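Local coordinates for transcriptional regulator (TetR/AcrR family) (Bacillus halodurans, PDB 5GP9), which binds DNA as a TetR-family repressor, probably controlling fatty acid degradation genes in response to a fatty acyl effector, at residues F91-Q105 against V163-T177. Sequence-based numbering, arbitrary orientation.
Sequences FKQLAADHKLAIVTQ and VVTNWVMKDCKYDLT
W167 drives the six-membered end of its indole as a knob among L94, A95, H98 and A101, at the turn joining helices 79-95 and 98-107. Its edge points at the face of the H98 ring in an offset edge-to-face pair, planes at 88°. W167 CZ3 lies 3.7 Å from A101 CB. C172 CB sits over one face of the imidazole, 3.6 Å from the H98 ring centroid, with SG over the same face. F91 CZ meets V163 CG1 and F91 CE1 meets V164 CG2, each at 3.7 Å, and L176 CG covers a face of the F91 ring. At the other end Q105, its chain bent at chi2 (-48°), turns its amide so that NE2 donates in plane to T165 OG1 (2.9 Å, 160°); NE2 also bonds D161, and OE1 takes the T104 hydroxyl on a lone pair, so both ends of the amide are fixed. At the opposite edge of the indole, near its plane, NE1 donates to Y174 O (2.8 Å), tying W167 to the loop after helix 149-169, whose Schellman motif at D171 brings C172 round to H98. L94, packed on V164 CG1, also touches bound palmitic acid. Apolar and aromatic packing thus dominates, with one buried amide-hydroxyl bond between the segments, and borders the lipid at L94.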
ATOM      1  N   PHE A  91      -9.386   9.036   8.074  1.00 25.15           N
ATOM      2  CA  PHE A  91     -10.025   9.460   6.856  1.00 21.14           C
ATOM      3  C   PHE A  91     -10.214  10.998   6.976  1.00 24.89           C
ATOM      4  O   PHE A  91     -10.032  11.716   5.953  1.00 25.52           O
ATOM      5  CB  PHE A  91     -11.389   8.723   6.664  1.00 24.83           C
ATOM      6  CG  PHE A  91     -11.257   7.307   6.090  1.00 22.67           C
ATOM      7  CD1 PHE A  91     -10.012   6.693   5.928  1.00 23.24           C
ATOM      8  CD2 PHE A  91     -12.354   6.596   5.815  1.00 24.96           C
ATOM      9  CE1 PHE A  91      -9.913   5.400   5.428  1.00 20.99           C
ATOM     10  CE2 PHE A  91     -12.305   5.312   5.358  1.00 22.80           C
ATOM     11  CZ  PHE A  91     -11.067   4.684   5.176  1.00 21.86           C
ATOM     12  N   LYS A  92     -10.590  11.439   8.178  1.00 26.53           N
ATOM     13  CA  LYS A  92     -10.850  12.888   8.407  1.00 28.92           C
ATOM     14  C   LYS A  92      -9.625  13.741   8.109  1.00 32.12           C
ATOM     15  O   LYS A  92      -9.700  14.777   7.435  1.00 31.63           O
ATOM     16  CB  LYS A  92     -11.320  13.080   9.851  1.00 35.99           C
ATOM     17  CG  LYS A  92     -11.601  14.474  10.357  1.00 45.15           C
ATOM     18  CD  LYS A  92     -11.079  14.638  11.796  1.00 54.69           C
ATOM     19  CE  LYS A  92     -10.825  16.088  12.202  1.00 60.27           C
ATOM     20  NZ  LYS A  92     -10.099  16.903  11.178  1.00 64.76           N
ATOM     21  N   GLN A  93      -8.499  13.325   8.641  1.00 32.79           N
ATOM     22  CA  GLN A  93      -7.265  14.096   8.478  1.00 33.83           C
ATOM     23  C   GLN A  93      -6.874  14.246   7.009  1.00 30.37           C
ATOM     24  O   GLN A  93      -6.398  15.283   6.610  1.00 33.34           O
ATOM     25  CB  GLN A  93      -6.124  13.537   9.325  1.00 43.36           C
ATOM     26  CG  GLN A  93      -6.484  13.330  10.791  1.00 50.32           C
ATOM     27  CD  GLN A  93      -6.137  14.437  11.729  1.00 58.28           C
ATOM     28  OE1 GLN A  93      -5.018  14.518  12.223  1.00 52.70           O
ATOM     29  NE2 GLN A  93      -7.134  15.253  12.059  1.00 64.98           N
ATOM     30  N   LEU A  94      -7.033  13.220   6.195  1.00 29.44           N
ATOM     31  CA  LEU A  94      -6.686  13.341   4.847  1.00 27.00           C
ATOM     32  C   LEU A  94      -7.800  14.052   3.982  1.00 25.59           C
ATOM     33  O   LEU A  94      -7.518  14.758   2.959  1.00 25.23           O
ATOM     34  CB  LEU A  94      -6.338  11.964   4.320  1.00 31.42           C
ATOM     35  CG  LEU A  94      -4.977  11.522   4.894  1.00 31.61           C
ATOM     36  CD1 LEU A  94      -4.751  10.045   4.635  1.00 31.44           C
ATOM     37  CD2 LEU A  94      -3.812  12.398   4.349  1.00 30.68           C
ATOM     38  N   ALA A  95      -9.048  13.795   4.342  1.00 25.85           N
ATOM     39  CA  ALA A  95     -10.157  14.497   3.640  1.00 25.40           C
ATOM     40  C   ALA A  95     -10.013  16.016   3.907  1.00 28.32           C
ATOM     41  O   ALA A  95     -10.437  16.795   3.091  1.00 32.38           O
ATOM     42  CB  ALA A  95     -11.487  14.049   4.160  1.00 30.26           C
ATOM     43  N   ALA A  96      -9.436  16.393   5.026  1.00 27.58           N
ATOM     44  CA  ALA A  96      -9.232  17.829   5.341  1.00 31.50           C
ATOM     45  C   ALA A  96      -8.044  18.465   4.626  1.00 39.57           C
ATOM     46  O   ALA A  96      -7.935  19.696   4.622  1.00 35.13           O
ATOM     47  CB  ALA A  96      -9.117  18.004   6.837  1.00 33.16           C
ATOM     48  N   ASP A  97      -7.205  17.666   3.945  1.00 30.65           N
ATOM     49  CA  ASP A  97      -6.049  18.193   3.247  1.00 29.34           C
ATOM     50  C   ASP A  97      -5.664  17.334   2.055  1.00 30.02           C
ATOM     51  O   ASP A  97      -4.843  16.438   2.163  1.00 25.83           O
ATOM     52  CB  ASP A  97      -4.892  18.380   4.239  1.00 32.40           C
ATOM     53  CG  ASP A  97      -3.707  19.127   3.643  1.00 26.98           C
ATOM     54  OD1 ASP A  97      -3.569  19.293   2.425  1.00 28.24           O
ATOM     55  OD2 ASP A  97      -2.862  19.509   4.431  1.00 32.49           O
ATOM     56  N   HIS A  98      -6.275  17.593   0.898  1.00 28.77           N
ATOM     57  CA  HIS A  98      -6.027  16.767  -0.294  1.00 27.30           C
ATOM     58  C   HIS A  98      -4.580  16.758  -0.778  1.00 28.76           C
ATOM     59  O   HIS A  98      -4.099  15.767  -1.278  1.00 24.10           O
ATOM     60  CB  HIS A  98      -6.892  17.137  -1.466  1.00 29.32           C
ATOM     61  CG  HIS A  98      -8.356  16.948  -1.193  1.00 31.66           C
ATOM     62  ND1 HIS A  98      -9.321  17.335  -2.100  1.00 36.44           N
ATOM     63  CD2 HIS A  98      -9.018  16.515  -0.089  1.00 37.00           C
ATOM     64  CE1 HIS A  98     -10.513  17.096  -1.586  1.00 35.90           C
ATOM     65  NE2 HIS A  98     -10.367  16.605  -0.364  1.00 37.34           N
ATOM     66  N   LYS A  99      -3.919  17.910  -0.663  1.00 26.96           N
ATOM     67  CA  LYS A  99      -2.553  18.032  -1.045  1.00 25.88           C
ATOM     68  C   LYS A  99      -1.677  17.132  -0.126  1.00 24.16           C
ATOM     69  O   LYS A  99      -0.830  16.398  -0.659  1.00 23.78           O
ATOM     70  CB  LYS A  99      -2.127  19.498  -1.046  1.00 28.34           C
ATOM     71  CG  LYS A  99      -2.973  20.318  -1.997  1.00 33.84           C
ATOM     72  CD  LYS A  99      -2.558  20.120  -3.393  1.00 45.86           C
ATOM     73  CE  LYS A  99      -3.380  20.966  -4.369  1.00 57.15           C
ATOM     74  NZ  LYS A  99      -3.156  20.323  -5.700  1.00 62.07           N
ATOM     75  N   LEU A 100      -1.950  17.098   1.172  1.00 22.74           N
ATOM     76  CA  LEU A 100      -1.202  16.179   2.089  1.00 22.43           C
ATOM     77  C   LEU A 100      -1.470  14.731   1.731  1.00 24.95           C
ATOM     78  O   LEU A 100      -0.542  13.951   1.674  1.00 22.48           O
ATOM     79  CB  LEU A 100      -1.604  16.385   3.512  1.00 25.88           C
ATOM     80  CG  LEU A 100      -0.991  15.471   4.565  1.00 26.94           C
ATOM     81  CD1 LEU A 100       0.513  15.627   4.519  1.00 25.86           C
ATOM     82  CD2 LEU A 100      -1.590  15.882   5.894  1.00 30.79           C
ATOM     83  N   ALA A 101      -2.719  14.414   1.332  1.00 22.81           N
ATOM     84  CA  ALA A 101      -3.035  13.091   0.849  1.00 22.52           C
ATOM     85  C   ALA A 101      -2.289  12.685  -0.406  1.00 21.77           C
ATOM     86  O   ALA A 101      -1.862  11.512  -0.527  1.00 20.51           O
ATOM     87  CB  ALA A 101      -4.521  12.966   0.616  1.00 24.24           C
ATOM     88  N   ILE A 102      -2.125  13.591  -1.389  1.00 21.59           N
ATOM     89  CA  ILE A 102      -1.276  13.297  -2.556  1.00 21.98           C
ATOM     90  C   ILE A 102       0.159  12.966  -2.132  1.00 23.77           C
ATOM     91  O   ILE A 102       0.785  12.009  -2.589  1.00 23.28           O
ATOM     92  CB  ILE A 102      -1.321  14.450  -3.588  1.00 25.31           C
ATOM     93  CG1 ILE A 102      -2.790  14.597  -4.110  1.00 25.48           C
ATOM     94  CG2 ILE A 102      -0.237  14.254  -4.623  1.00 26.82           C
ATOM     95  CD1 ILE A 102      -3.036  15.826  -4.991  1.00 32.58           C
ATOM     96  N   VAL A 103       0.658  13.746  -1.210  1.00 21.79           N
ATOM     97  CA  VAL A 103       1.997  13.451  -0.641  1.00 22.34           C
ATOM     98  C   VAL A 103       2.098  12.077   0.031  1.00 23.41           C
ATOM     99  O   VAL A 103       2.984  11.265  -0.300  1.00 26.56           O
ATOM    100  CB  VAL A 103       2.436  14.586   0.293  1.00 24.28           C
ATOM    101  CG1 VAL A 103       3.724  14.248   0.916  1.00 23.41           C
ATOM    102  CG2 VAL A 103       2.533  15.861  -0.476  1.00 24.47           C
ATOM    103  N   THR A 104       1.223  11.790   0.953  1.00 22.02           N
ATOM    104  CA  THR A 104       1.252  10.525   1.732  1.00 24.42           C
ATOM    105  C   THR A 104       0.950   9.297   0.891  1.00 26.36           C
ATOM    106  O   THR A 104       1.546   8.235   1.083  1.00 24.63           O
ATOM    107  CB  THR A 104       0.320  10.542   2.951  1.00 27.53           C
ATOM    108  OG1 THR A 104      -1.063  10.631   2.552  1.00 24.07           O
ATOM    109  CG2 THR A 104       0.681  11.653   3.888  1.00 26.19           C
ATOM    110  N   GLN A 105       0.005   9.423  -0.046  1.00 20.79           N
ATOM    111  CA  GLN A 105      -0.390   8.241  -0.860  1.00 23.87           C
ATOM    112  C   GLN A 105       0.439   8.024  -2.093  1.00 26.38           C
ATOM    113  O   GLN A 105       0.606   6.852  -2.532  1.00 27.02           O
ATOM    114  CB  GLN A 105      -1.870   8.269  -1.187  1.00 21.75           C
ATOM    115  CG  GLN A 105      -2.776   8.528  -0.018  1.00 21.43           C
ATOM    116  CD  GLN A 105      -2.491   7.675   1.220  1.00 23.57           C
ATOM    117  OE1 GLN A 105      -2.107   8.181   2.266  1.00 25.15           O
ATOM    118  NE2 GLN A 105      -2.678   6.376   1.109  1.00 25.74           N
ATOM    119  N   VAL A 163      -7.913   2.094   0.735  1.00 19.74           N
ATOM    120  CA  VAL A 163      -9.141   2.892   0.500  1.00 20.25           C
ATOM    121  C   VAL A 163      -8.725   4.353   0.206  1.00 21.44           C
ATOM    122  O   VAL A 163      -9.125   4.930  -0.791  1.00 21.46           O
ATOM    123  CB  VAL A 163     -10.081   2.771   1.687  1.00 19.74           C
ATOM    124  CG1 VAL A 163     -11.237   3.828   1.557  1.00 21.77           C
ATOM    125  CG2 VAL A 163     -10.566   1.362   1.811  1.00 20.68           C
ATOM    126  N   VAL A 164      -7.843   4.942   1.015  1.00 18.63           N
ATOM    127  CA  VAL A 164      -7.400   6.355   0.832  1.00 20.44           C
ATOM    128  C   VAL A 164      -6.684   6.513  -0.523  1.00 20.90           C
ATOM    129  O   VAL A 164      -6.942   7.490  -1.254  1.00 21.30           O
ATOM    130  CB  VAL A 164      -6.468   6.873   1.985  1.00 21.57           C
ATOM    131  CG1 VAL A 164      -6.029   8.309   1.673  1.00 24.06           C
ATOM    132  CG2 VAL A 164      -7.196   6.766   3.337  1.00 23.58           C
ATOM    133  N   THR A 165      -5.810   5.559  -0.879  1.00 20.88           N
ATOM    134  CA  THR A 165      -5.130   5.640  -2.157  1.00 21.56           C
ATOM    135  C   THR A 165      -6.065   5.649  -3.321  1.00 23.85           C
ATOM    136  O   THR A 165      -5.875   6.396  -4.303  1.00 22.53           O
ATOM    137  CB  THR A 165      -4.046   4.591  -2.312  1.00 23.52           C
ATOM    138  OG1 THR A 165      -3.030   4.911  -1.377  1.00 24.15           O
ATOM    139  CG2 THR A 165      -3.476   4.563  -3.667  1.00 25.97           C
ATOM    140  N   ASN A 166      -7.106   4.826  -3.250  1.00 21.55           N
ATOM    141  CA  ASN A 166      -8.036   4.792  -4.320  1.00 22.38           C
ATOM    142  C   ASN A 166      -8.810   6.131  -4.500  1.00 23.18           C
ATOM    143  O   ASN A 166      -9.048   6.530  -5.637  1.00 26.52           O
ATOM    144  CB  ASN A 166      -8.938   3.570  -4.172  1.00 23.56           C
ATOM    145  CG  ASN A 166      -8.255   2.326  -4.782  1.00 28.94           C
ATOM    146  OD1 ASN A 166      -8.298   2.126  -6.008  1.00 35.38           O
ATOM    147  ND2 ASN A 166      -7.547   1.554  -3.968  1.00 29.13           N
ATOM    148  N   TRP A 167      -9.070   6.804  -3.394  1.00 21.78           N
ATOM    149  CA  TRP A 167      -9.779   8.089  -3.365  1.00 23.64           C
ATOM    150  C   TRP A 167      -8.860   9.146  -3.983  1.00 26.87           C
ATOM    151  O   TRP A 167      -9.243   9.901  -4.884  1.00 23.96           O
ATOM    152  CB  TRP A 167     -10.141   8.384  -1.959  1.00 23.36           C
ATOM    153  CG  TRP A 167     -10.541   9.769  -1.561  1.00 26.89           C
ATOM    154  CD1 TRP A 167     -11.776  10.410  -1.794  1.00 27.35           C
ATOM    155  CD2 TRP A 167      -9.740  10.695  -0.850  1.00 25.80           C
ATOM    156  NE1 TRP A 167     -11.751  11.662  -1.262  1.00 26.36           N
ATOM    157  CE2 TRP A 167     -10.520  11.875  -0.675  1.00 28.06           C
ATOM    158  CE3 TRP A 167      -8.435  10.639  -0.294  1.00 23.86           C
ATOM    159  CZ2 TRP A 167     -10.044  12.969   0.015  1.00 28.05           C
ATOM    160  CZ3 TRP A 167      -7.970  11.724   0.419  1.00 27.64           C
ATOM    161  CH2 TRP A 167      -8.762  12.865   0.594  1.00 27.70           C
ATOM    162  N   VAL A 168      -7.580   9.142  -3.585  1.00 22.85           N
ATOM    163  CA  VAL A 168      -6.564  10.014  -4.228  1.00 23.82           C
ATOM    164  C   VAL A 168      -6.392   9.772  -5.726  1.00 24.12           C
ATOM    165  O   VAL A 168      -6.317  10.748  -6.488  1.00 25.86           O
ATOM    166  CB  VAL A 168      -5.212   9.975  -3.500  1.00 23.27           C
ATOM    167  CG1 VAL A 168      -4.116  10.641  -4.323  1.00 27.49           C
ATOM    168  CG2 VAL A 168      -5.285  10.585  -2.134  1.00 23.83           C
ATOM    169  N   MET A 169      -6.425   8.533  -6.201  1.00 22.99           N
ATOM    170  CA  MET A 169      -6.316   8.215  -7.602  1.00 26.50           C
ATOM    171  C   MET A 169      -7.555   8.648  -8.343  1.00 28.69           C
ATOM    172  O   MET A 169      -7.457   8.836  -9.535  1.00 30.33           O
ATOM    173  CB  MET A 169      -6.062   6.741  -7.900  1.00 29.10           C
ATOM    174  CG  MET A 169      -4.801   6.128  -7.337  1.00 33.56           C
ATOM    175  SD  MET A 169      -5.059   4.308  -7.034  1.00 47.99           S
ATOM    176  CE  MET A 169      -5.895   3.638  -8.502  1.00 46.58           C
ATOM    177  N   LYS A 170      -8.637   8.896  -7.645  1.00 28.06           N
ATOM    178  CA  LYS A 170      -9.883   9.457  -8.223  1.00 32.07           C
ATOM    179  C   LYS A 170     -10.045  10.956  -7.906  1.00 29.80           C
ATOM    180  O   LYS A 170     -11.166  11.523  -7.810  1.00 28.42           O
ATOM    181  CB  LYS A 170     -11.071   8.622  -7.748  1.00 31.95           C
ATOM    182  CG  LYS A 170     -11.119   7.184  -8.262  1.00 38.03           C
ATOM    183  CD  LYS A 170     -11.183   7.072  -9.779  1.00 42.04           C
ATOM    184  CE  LYS A 170     -11.170   5.634 -10.280  1.00 50.35           C
ATOM    185  NZ  LYS A 170     -10.928   5.666 -11.747  1.00 53.91           N
ATOM    186  N   ASP A 171      -8.895  11.645  -7.777  1.00 29.94           N
ATOM    187  CA  ASP A 171      -8.867  13.086  -7.584  1.00 30.12           C
ATOM    188  C   ASP A 171      -9.588  13.588  -6.424  1.00 33.01           C
ATOM    189  O   ASP A 171     -10.086  14.728  -6.438  1.00 29.34           O
ATOM    190  CB  ASP A 171      -9.339  13.831  -8.882  1.00 32.24           C
ATOM    191  CG  ASP A 171      -8.426  13.575 -10.053  1.00 39.94           C
ATOM    192  OD1 ASP A 171      -7.227  13.729  -9.887  1.00 37.93           O
ATOM    193  OD2 ASP A 171      -8.859  13.169 -11.134  1.00 45.48           O
ATOM    194  N   CYS A 172      -9.700  12.754  -5.388  1.00 27.12           N
ATOM    195  CA  CYS A 172     -10.383  13.076  -4.134  1.00 28.70           C
ATOM    196  C   CYS A 172     -11.797  13.596  -4.331  1.00 30.39           C
ATOM    197  O   CYS A 172     -12.225  14.415  -3.569  1.00 31.15           O
ATOM    198  CB  CYS A 172      -9.563  14.059  -3.297  1.00 31.36           C
ATOM    199  SG  CYS A 172      -7.843  13.569  -2.965  1.00 30.50           S
ATOM    200  N   LYS A 173     -12.504  13.124  -5.350  1.00 29.41           N
ATOM    201  CA  LYS A 173     -13.770  13.800  -5.800  1.00 35.73           C
ATOM    202  C   LYS A 173     -15.018  13.449  -4.986  1.00 36.96           C
ATOM    203  O   LYS A 173     -16.021  14.163  -5.034  1.00 36.65           O
ATOM    204  CB  LYS A 173     -14.053  13.502  -7.260  1.00 37.15           C
ATOM    205  CG  LYS A 173     -14.504  12.080  -7.572  1.00 34.88           C
ATOM    206  CD  LYS A 173     -15.096  11.941  -8.937  1.00 38.17           C
ATOM    207  CE  LYS A 173     -14.153  12.224 -10.075  1.00 37.11           C
ATOM    208  NZ  LYS A 173     -13.282  11.069 -10.362  1.00 39.49           N
ATOM    209  N   TYR A 174     -14.968  12.331  -4.259  1.00 29.78           N
ATOM    210  CA  TYR A 174     -16.020  11.935  -3.363  1.00 29.82           C
ATOM    211  C   TYR A 174     -15.610  12.090  -1.917  1.00 34.12           C
ATOM    212  O   TYR A 174     -14.431  12.325  -1.597  1.00 31.15           O
ATOM    213  CB  TYR A 174     -16.465  10.549  -3.680  1.00 31.65           C
ATOM    214  CG  TYR A 174     -15.386   9.445  -3.653  1.00 30.30           C
ATOM    215  CD1 TYR A 174     -14.693   9.138  -4.783  1.00 31.19           C
ATOM    216  CD2 TYR A 174     -15.111   8.738  -2.491  1.00 32.47           C
ATOM    217  CE1 TYR A 174     -13.735   8.170  -4.803  1.00 31.63           C
ATOM    218  CE2 TYR A 174     -14.146   7.722  -2.498  1.00 29.66           C
ATOM    219  CZ  TYR A 174     -13.448   7.489  -3.646  1.00 29.68           C
ATOM    220  OH  TYR A 174     -12.505   6.495  -3.771  1.00 29.47           O
ATOM    221  N   ASP A 175     -16.582  11.996  -1.018  1.00 31.64           N
ATOM    222  CA  ASP A 175     -16.301  12.303   0.375  1.00 36.09           C
ATOM    223  C   ASP A 175     -15.736  11.019   0.988  1.00 33.17           C
ATOM    224  O   ASP A 175     -16.449  10.029   1.223  1.00 30.52           O
ATOM    225  CB  ASP A 175     -17.573  12.728   1.142  1.00 42.16           C
ATOM    226  CG  ASP A 175     -17.289  13.196   2.586  1.00 54.39           C
ATOM    227  OD1 ASP A 175     -16.099  13.181   3.095  1.00 49.04           O
ATOM    228  OD2 ASP A 175     -18.306  13.611   3.231  1.00 66.37           O
ATOM    229  N   LEU A 176     -14.432  11.023   1.212  1.00 37.26           N
ATOM    230  CA  LEU A 176     -13.810   9.862   1.833  1.00 33.81           C
ATOM    231  C   LEU A 176     -14.442   9.501   3.172  1.00 33.74           C
ATOM    232  O   LEU A 176     -14.520   8.329   3.550  1.00 31.68           O
ATOM    233  CB  LEU A 176     -12.337  10.172   2.033  1.00 27.38           C
ATOM    234  CG  LEU A 176     -11.538   9.061   2.681  1.00 26.52           C
ATOM    235  CD1 LEU A 176     -11.450   7.864   1.781  1.00 28.64           C
ATOM    236  CD2 LEU A 176     -10.192   9.636   3.030  1.00 26.97           C
ATOM    237  N   THR A 177     -14.923  10.498   3.933  1.00 35.57           N
ATOM    238  CA  THR A 177     -15.500  10.195   5.233  1.00 37.16           C
ATOM    239  C   THR A 177     -16.895   9.521   5.156  1.00 35.36           C
ATOM    240  O   THR A 177     -17.328   8.938   6.108  1.00 40.31           O
ATOM    241  CB  THR A 177     -15.470  11.425   6.159  1.00 37.38           C
ATOM    242  OG1 THR A 177     -16.381  12.374   5.647  1.00 35.58           O
ATOM    243  CG2 THR A 177     -14.027  12.041   6.165  1.00 37.94           C
TER